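Local coordinates for protein serine--tRNA ligase, cytoplasmic (Candida albicans, PDB 3QNE) that catalyses the ATP-dependent attachment of serine to tRNA(Ser), first forming seryl-adenylate and then passing the serine to the acceptor end of the tRNA, at residues A[120-125]-A[338-343]; A[144-149]-A[419-424]; A[304-309]-A[398-403]. All coordinates share one frame; numbering follows the deposited sequence.

In the fold
Contact 3 is the buried one: strands 297-307 and 399-407 pair in the middle of the large catalytic sheet. Contact 1 lies at one border of that sheet within the chain, where the chain enters outermost strand 126-131 and leaves its neighbour 334-338. Contact 2 belongs to another part of the fold, the small sheet 420-421, 424-426, 441-443, and its centre is about 39 Å from that of contact 3. Chemistry follows place. Contact 3 has four backbone hydrogen bonds, mostly apolar side-chain packing and a proline-histidine CH-pi contact. The partly buried contacts 1 and 2 each rest on one direct hydrogen bond that uses a side chain, and contact 1 adds bridging waters.

Contact 1: residues A[120-125]-A[338-343]; sequences QDEENN and GIVSGE
Two acidic side chains, Glu122 and Glu343, meet through their aliphatic parts although their charges are alike. Glu122 CG lies 3.6 Å from Glu343 CG, and the two chains cross at about a right angle. Their carboxylates are nearly parallel, 16° apart, with Glu122 OE2 4.2 Å from Glu343 OE1. Such a pair would be expected to raise the proton affinity of one or both groups somewhat. The bend at chi2 (-62°) turns the carboxylate of Glu343 toward a water that bridges its OE2 to Gln120 O. A second water joins Gln120 OE1 to Gly342 O. The amide end of Gln120 itself lies against the backbone of Gly342, with OE1 3.5 Å from Gly342 CA.

The contact sits at the border of the class II catalytic sheet. Segment 120-125 leads into strand 126-131, outermost in this chain. Residues 338-343 carry the chain away from its antiparallel neighbour, strand 334-338; Gly338 and Glu126 already share backbone bonding. Asp121 starts the short 3-10 turn as an Asx turn, its OD1 accepting from Glu123 N.

The direct hydrogen bond is Val340 N to Asn125 OD1, 3.1 Å. The donor is tilted 32° from the carbonyl plane. At the other end of this amide, ND2 makes a weak bond to Glu122 OE1 and lies 3.7 Å from Ile339 CD1. Val340 points into the turn, and its CG1 packs 3.5 Å from Asn124 C and also touches Asp121 O. Ser119 binds Asn124 ND2 from just before the turn.

Contact 2: residues A[144-149]-A[419-424]; sequences AATGAP and YQKEDG
Ala145 places its methyl group squarely over one face of the Tyr419 ring. The contact joins the loop between strand 126-131 and helix 154-160 to the end of helix 408-418 and the start of a small antiparallel sheet, 420-421, 424-426 and 441-443. Tyr419 is the first residue to leave the helical conformation, and 420-421 is an outermost strand of that sheet within the chain.

Ala145 CB stands 3.3 Å from the Tyr419 ring centroid, 15° off the ring normal, in a close CH-pi contact. The ring lies flat beneath it, and its hydroxyl reaches on to Leu330 O. Van der Waals contacts make up the rest of the packing. Further along, Ala148 CB packs against the backbone of the strand, 3.7 Å from Lys421 CA, and also meets Lys421 CB. Thr146 CG2 rests near Tyr419 O and touches the aliphatic chain of Lys421 at CD, 4.1 Å away.

One charged pair lies within 419-424. Lys421 bends at its last torsion, and NZ forms a salt bridge with Asp423, meeting the syn lone pair of OD1.

The uncharged polar contacts centre on Thr146. Its chi1 of 61° sends OG1 toward both Gln420 O and Ala148 N, and leaves CG2 facing Tyr419 O and Lys421. The hydroxyl oxygen accepts from Ala148 N, closing an ST turn. The same oxygen ties the loop to the strand, as it is also a donor across the contact. The side-chain amide of Gln420 is held by Glu417 O and Leu152 N. The bond from Thr146 OG1 to Gln420 O is short, 2.7 Å, with the donor tilted 24° from the carbonyl plane.

Contact 3: residues A[304-309]-A[398-403]; sequences FVLTEP and VHCLNS
The imidazole of His399 carries Pro309 on one face. Pro309 CA stands 3.3 Å from the ring centroid and only 4° off the ring normal, a CH-pi contact, and Pro309 CB lies 3.3 Å from His399 NE2. ND1 is hydrogen-bonded to Ser312 OG, at the start of helix 312-329, which limits the ring's rotation. The Phe304 ring is met obliquely by Leu401 O at CD1, by Asn402 CB and by Cys400 CB, the last 3.9 Å from CZ. With CG anti to the backbone N (chi1 -175°), this ring reaches toward the neighbouring strand.

Strands 297-307 and 399-407 are adjacent antiparallel members of the catalytic sheet of class II synthetases. Val305 with Leu401 and Thr307 with His399 are hydrogen-bonded pairs; Phe304 with Asn402 and Leu306 with Cys400 are non-hydrogen-bonded pairs. The four bonds are of ordinary length and fairly straight, as in Leu401 N to Val305 O at 2.9 Å and 163°.

One face of the sheet carries Phe304, Leu306, Cys400 and Asn402. Leu306 CD2 touches Cys400 SG at 3.4 Å, and helix 248-254 packs on Phe304. Here Asn402 lies beside Glu248 and Glu302, both of which probably bind serine, as in related enzymes, so this end of the pair borders the probable amino acid pocket. On the other face Thr307 CG2 meets Leu401 CD1 at 3.8 Å, the two chains crossing at about a right angle, and Met319 of helix 312-329 covers Val305 and Leu401.

Contact 1: residues A[120-125]-A[338-343]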
# COMPACT_ATOMS: atom_id res chain seq x y z
N GLN A 120 -23.56 26.04 6.78
CA GLN A 120 -23.40 24.90 5.88
C GLN A 120 -22.59 25.28 4.63
O GLN A 120 -22.39 24.46 3.74
CB GLN A 120 -24.77 24.40 5.44
CG GLN A 120 -25.70 24.12 6.58
CD GLN A 120 -25.17 23.02 7.47
OE1 GLN A 120 -24.79 21.95 7.00
NE2 GLN A 120 -25.14 23.29 8.77
N ASP A 121 -22.12 26.51 4.58
CA ASP A 121 -21.55 27.04 3.34
C ASP A 121 -20.12 27.52 3.58
O ASP A 121 -19.88 28.45 4.34
CB ASP A 121 -22.47 28.17 2.84
CG ASP A 121 -21.94 28.88 1.58
OD1 ASP A 121 -20.95 28.43 0.95
OD2 ASP A 121 -22.55 29.91 1.22
N GLU A 122 -19.18 26.84 2.93
CA GLU A 122 -17.75 27.11 3.11
C GLU A 122 -17.33 28.53 2.75
O GLU A 122 -16.25 28.98 3.13
CB GLU A 122 -16.93 26.12 2.28
CG GLU A 122 -16.65 24.83 2.97
CD GLU A 122 -15.53 24.09 2.28
OE1 GLU A 122 -14.36 24.16 2.77
OE2 GLU A 122 -15.81 23.47 1.22
N GLU A 123 -18.17 29.24 2.01
CA GLU A 123 -17.92 30.66 1.76
C GLU A 123 -17.76 31.41 3.08
O GLU A 123 -17.14 32.47 3.14
CB GLU A 123 -19.06 31.29 0.95
CG GLU A 123 -19.16 30.80 -0.48
CD GLU A 123 -18.02 31.30 -1.35
OE1 GLU A 123 -17.45 30.48 -2.10
OE2 GLU A 123 -17.70 32.51 -1.28
N ASN A 124 -18.35 30.86 4.14
CA ASN A 124 -18.29 31.49 5.46
C ASN A 124 -17.15 31.01 6.35
O ASN A 124 -17.10 31.34 7.52
CB ASN A 124 -19.63 31.34 6.18
CG ASN A 124 -20.78 31.99 5.40
OD1 ASN A 124 -20.67 33.12 4.96
ND2 ASN A 124 -21.86 31.25 5.20
N ASN A 125 -16.24 30.19 5.81
CA ASN A 125 -15.05 29.77 6.54
C ASN A 125 -14.37 30.99 7.16
O ASN A 125 -14.31 32.05 6.54
CB ASN A 125 -14.04 29.09 5.60
CG ASN A 125 -14.39 27.65 5.28
OD1 ASN A 125 -15.31 27.06 5.85
ND2 ASN A 125 -13.62 27.06 4.37
N GLY A 338 -10.79 28.57 9.26
CA GLY A 338 -11.53 27.79 10.23
C GLY A 338 -12.77 27.25 9.52
O GLY A 338 -13.65 28.00 9.11
N ILE A 339 -12.82 25.93 9.38
CA ILE A 339 -13.86 25.26 8.62
C ILE A 339 -15.24 25.39 9.27
O ILE A 339 -15.38 25.21 10.50
CB ILE A 339 -13.51 23.76 8.44
CG1 ILE A 339 -12.17 23.61 7.71
CG2 ILE A 339 -14.61 23.03 7.68
CD1 ILE A 339 -12.17 24.24 6.28
N VAL A 340 -16.27 25.66 8.46
CA VAL A 340 -17.62 25.86 9.00
C VAL A 340 -18.20 24.57 9.60
O VAL A 340 -17.82 23.45 9.20
CB VAL A 340 -18.63 26.42 7.94
CG1 VAL A 340 -18.22 27.85 7.45
CG2 VAL A 340 -18.74 25.46 6.77
N SER A 341 -19.15 24.74 10.52
CA SER A 341 -19.72 23.59 11.25
C SER A 341 -20.25 22.49 10.35
O SER A 341 -20.07 21.31 10.62
CB SER A 341 -20.83 24.03 12.20
OG SER A 341 -21.84 24.77 11.51
N GLY A 342 -20.92 22.89 9.27
CA GLY A 342 -21.59 21.94 8.39
C GLY A 342 -20.63 21.08 7.60
O GLY A 342 -21.04 20.10 6.98
N GLU A 343 -19.34 21.42 7.66
CA GLU A 343 -18.32 20.70 6.92
C GLU A 343 -17.41 19.85 7.80
O GLU A 343 -16.49 19.21 7.30
CB GLU A 343 -17.48 21.70 6.11
CG GLU A 343 -18.21 22.28 4.91
CD GLU A 343 -18.58 21.20 3.91
OE1 GLU A 343 -17.68 20.46 3.48
OE2 GLU A 343 -19.78 21.07 3.57
O HOH W 1 -22.15 21.98 4.29
O HOH W 2 -23.43 20.31 5.54

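Contact 2: residues A[144-149]-A[419-424]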
# COMPACT_ATOMS: atom_id res chain seq x y z
N ALA A 144 6.13 31.99 -6.40
CA ALA A 144 6.59 32.73 -5.22
C ALA A 144 8.11 32.70 -5.00
O ALA A 144 8.70 33.72 -4.63
CB ALA A 144 5.83 32.29 -3.96
N ALA A 145 8.75 31.57 -5.26
CA ALA A 145 10.17 31.44 -4.93
C ALA A 145 11.11 31.98 -5.99
O ALA A 145 12.30 32.18 -5.72
CB ALA A 145 10.54 29.99 -4.57
N THR A 146 10.60 32.21 -7.20
CA THR A 146 11.49 32.60 -8.31
C THR A 146 11.12 33.94 -8.91
O THR A 146 11.90 34.53 -9.65
CB THR A 146 11.44 31.58 -9.47
OG1 THR A 146 10.11 31.52 -9.96
CG2 THR A 146 11.88 30.19 -9.00
N GLY A 147 9.90 34.39 -8.65
CA GLY A 147 9.44 35.62 -9.28
C GLY A 147 9.09 35.45 -10.76
O GLY A 147 8.76 36.42 -11.44
N ALA A 148 9.17 34.22 -11.27
CA ALA A 148 8.88 33.97 -12.68
C ALA A 148 7.37 33.90 -12.92
O ALA A 148 6.61 33.62 -12.00
CB ALA A 148 9.55 32.67 -13.14
N PRO A 149 6.92 34.20 -14.15
CA PRO A 149 5.50 34.00 -14.50
C PRO A 149 5.12 32.56 -14.17
O PRO A 149 5.91 31.67 -14.52
CB PRO A 149 5.48 34.21 -16.02
CG PRO A 149 6.61 35.17 -16.28
CD PRO A 149 7.70 34.75 -15.28
N TYR A 419 8.06 27.14 -7.66
CA TYR A 419 9.50 27.09 -7.84
C TYR A 419 9.87 26.99 -9.31
O TYR A 419 11.04 26.81 -9.65
CB TYR A 419 10.10 25.93 -7.05
CG TYR A 419 10.31 26.30 -5.61
CD1 TYR A 419 9.26 26.30 -4.71
CD2 TYR A 419 11.57 26.70 -5.16
CE1 TYR A 419 9.47 26.66 -3.37
CE2 TYR A 419 11.79 27.06 -3.84
CZ TYR A 419 10.74 27.04 -2.95
OH TYR A 419 10.98 27.42 -1.64
N GLN A 420 8.87 27.08 -10.19
CA GLN A 420 9.13 27.00 -11.61
C GLN A 420 9.78 28.31 -12.09
O GLN A 420 9.52 29.38 -11.52
CB GLN A 420 7.81 26.78 -12.38
CG GLN A 420 6.90 28.03 -12.50
CD GLN A 420 5.59 27.69 -13.22
OE1 GLN A 420 5.58 27.55 -14.43
NE2 GLN A 420 4.51 27.47 -12.46
N LYS A 421 10.62 28.19 -13.11
CA LYS A 421 11.05 29.35 -13.90
C LYS A 421 11.25 28.94 -15.37
O LYS A 421 10.90 27.83 -15.76
CB LYS A 421 12.28 30.04 -13.29
CG LYS A 421 13.50 29.15 -13.07
CD LYS A 421 14.52 29.92 -12.19
CE LYS A 421 15.93 29.40 -12.35
NZ LYS A 421 16.49 29.82 -13.67
N GLU A 422 11.79 29.83 -16.20
CA GLU A 422 11.66 29.60 -17.65
C GLU A 422 12.30 28.28 -18.08
O GLU A 422 11.77 27.58 -18.92
CB GLU A 422 12.24 30.78 -18.46
CG GLU A 422 13.67 31.11 -18.06
CD GLU A 422 14.34 32.13 -18.97
OE1 GLU A 422 13.73 32.54 -19.98
OE2 GLU A 422 15.49 32.50 -18.66
N ASP A 423 13.43 27.93 -17.48
CA ASP A 423 14.21 26.77 -17.95
C ASP A 423 14.21 25.53 -17.03
O ASP A 423 14.87 24.53 -17.32
CB ASP A 423 15.65 27.20 -18.22
CG ASP A 423 16.28 27.90 -17.03
OD1 ASP A 423 15.51 28.39 -16.16
OD2 ASP A 423 17.53 27.98 -16.96
N GLY A 424 13.49 25.61 -15.91
CA GLY A 424 13.35 24.44 -15.06
C GLY A 424 12.80 24.75 -13.68
O GLY A 424 12.02 25.67 -13.51

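Contact 3: residues A[304-309]-A[398-403]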
# COMPACT_ATOMS: atom_id res chain seq x y z
N PHE A 304 0.13 13.18 14.98
CA PHE A 304 -0.94 12.63 15.80
C PHE A 304 -0.56 12.76 17.27
O PHE A 304 0.51 12.30 17.69
CB PHE A 304 -1.26 11.17 15.48
CG PHE A 304 -2.44 10.64 16.25
CD1 PHE A 304 -3.73 10.84 15.78
CD2 PHE A 304 -2.27 10.02 17.48
CE1 PHE A 304 -4.83 10.40 16.51
CE2 PHE A 304 -3.37 9.57 18.21
CZ PHE A 304 -4.65 9.77 17.73
N VAL A 305 -1.43 13.38 18.05
CA VAL A 305 -1.08 13.74 19.42
C VAL A 305 -2.20 13.36 20.37
O VAL A 305 -3.38 13.59 20.09
CB VAL A 305 -0.83 15.25 19.56
CG1 VAL A 305 -0.44 15.58 21.02
CG2 VAL A 305 0.27 15.70 18.59
N LEU A 306 -1.81 12.78 21.50
CA LEU A 306 -2.71 12.53 22.61
C LEU A 306 -2.34 13.49 23.74
O LEU A 306 -1.15 13.65 24.05
CB LEU A 306 -2.55 11.09 23.11
CG LEU A 306 -2.77 9.96 22.10
CD1 LEU A 306 -2.78 8.63 22.85
CD2 LEU A 306 -4.11 10.19 21.40
N THR A 307 -3.34 14.13 24.34
CA THR A 307 -3.13 15.03 25.46
C THR A 307 -4.17 14.81 26.55
O THR A 307 -5.18 14.13 26.34
CB THR A 307 -3.28 16.53 25.03
OG1 THR A 307 -4.67 16.84 24.85
CG2 THR A 307 -2.57 16.79 23.72
N GLU A 308 -3.92 15.42 27.71
CA GLU A 308 -4.96 15.58 28.72
C GLU A 308 -6.08 16.45 28.17
O GLU A 308 -5.82 17.39 27.40
CB GLU A 308 -4.39 16.24 29.98
CG GLU A 308 -3.20 15.52 30.56
CD GLU A 308 -2.80 16.11 31.89
OE1 GLU A 308 -3.70 16.30 32.73
OE2 GLU A 308 -1.61 16.40 32.10
N PRO A 309 -7.32 16.14 28.57
CA PRO A 309 -8.48 16.87 28.07
C PRO A 309 -8.31 18.38 28.27
O PRO A 309 -8.65 19.17 27.39
CB PRO A 309 -9.63 16.34 28.95
CG PRO A 309 -9.19 14.98 29.35
CD PRO A 309 -7.69 15.03 29.47
N VAL A 398 -8.21 10.39 27.11
CA VAL A 398 -7.31 11.39 26.54
C VAL A 398 -8.05 12.17 25.46
O VAL A 398 -9.12 11.75 24.99
CB VAL A 398 -6.07 10.73 25.87
CG1 VAL A 398 -5.19 10.02 26.89
CG2 VAL A 398 -6.50 9.77 24.77
N HIS A 399 -7.49 13.29 25.04
CA HIS A 399 -7.96 13.90 23.82
C HIS A 399 -7.00 13.54 22.70
O HIS A 399 -5.81 13.42 22.94
CB HIS A 399 -8.07 15.42 23.96
CG HIS A 399 -9.28 15.87 24.71
ND1 HIS A 399 -9.72 17.17 24.73
CD2 HIS A 399 -10.15 15.17 25.50
CE1 HIS A 399 -10.80 17.27 25.48
NE2 HIS A 399 -11.09 16.07 25.95
N CYS A 400 -7.55 13.37 21.49
CA CYS A 400 -6.81 13.02 20.29
C CYS A 400 -6.91 14.14 19.27
O CYS A 400 -8.00 14.65 18.96
CB CYS A 400 -7.37 11.77 19.62
SG CYS A 400 -7.49 10.37 20.75
N LEU A 401 -5.76 14.51 18.75
CA LEU A 401 -5.71 15.55 17.73
C LEU A 401 -4.89 15.02 16.58
O LEU A 401 -3.96 14.23 16.78
CB LEU A 401 -5.06 16.81 18.28
CG LEU A 401 -5.66 17.48 19.51
CD1 LEU A 401 -4.85 17.09 20.73
CD2 LEU A 401 -5.62 19.03 19.31
N ASN A 402 -5.22 15.46 15.37
CA ASN A 402 -4.47 15.07 14.20
C ASN A 402 -4.33 16.27 13.26
O ASN A 402 -5.25 17.10 13.14
CB ASN A 402 -5.16 13.90 13.50
CG ASN A 402 -6.47 14.31 12.87
OD1 ASN A 402 -6.48 14.85 11.76
ND2 ASN A 402 -7.57 14.06 13.56
N SER A 403 -3.17 16.37 12.63
CA SER A 403 -2.90 17.45 11.67
C SER A 403 -1.91 16.98 10.62
O SER A 403 -0.82 16.48 10.96
CB SER A 403 -2.34 18.68 12.37
OG SER A 403 -2.03 19.72 11.44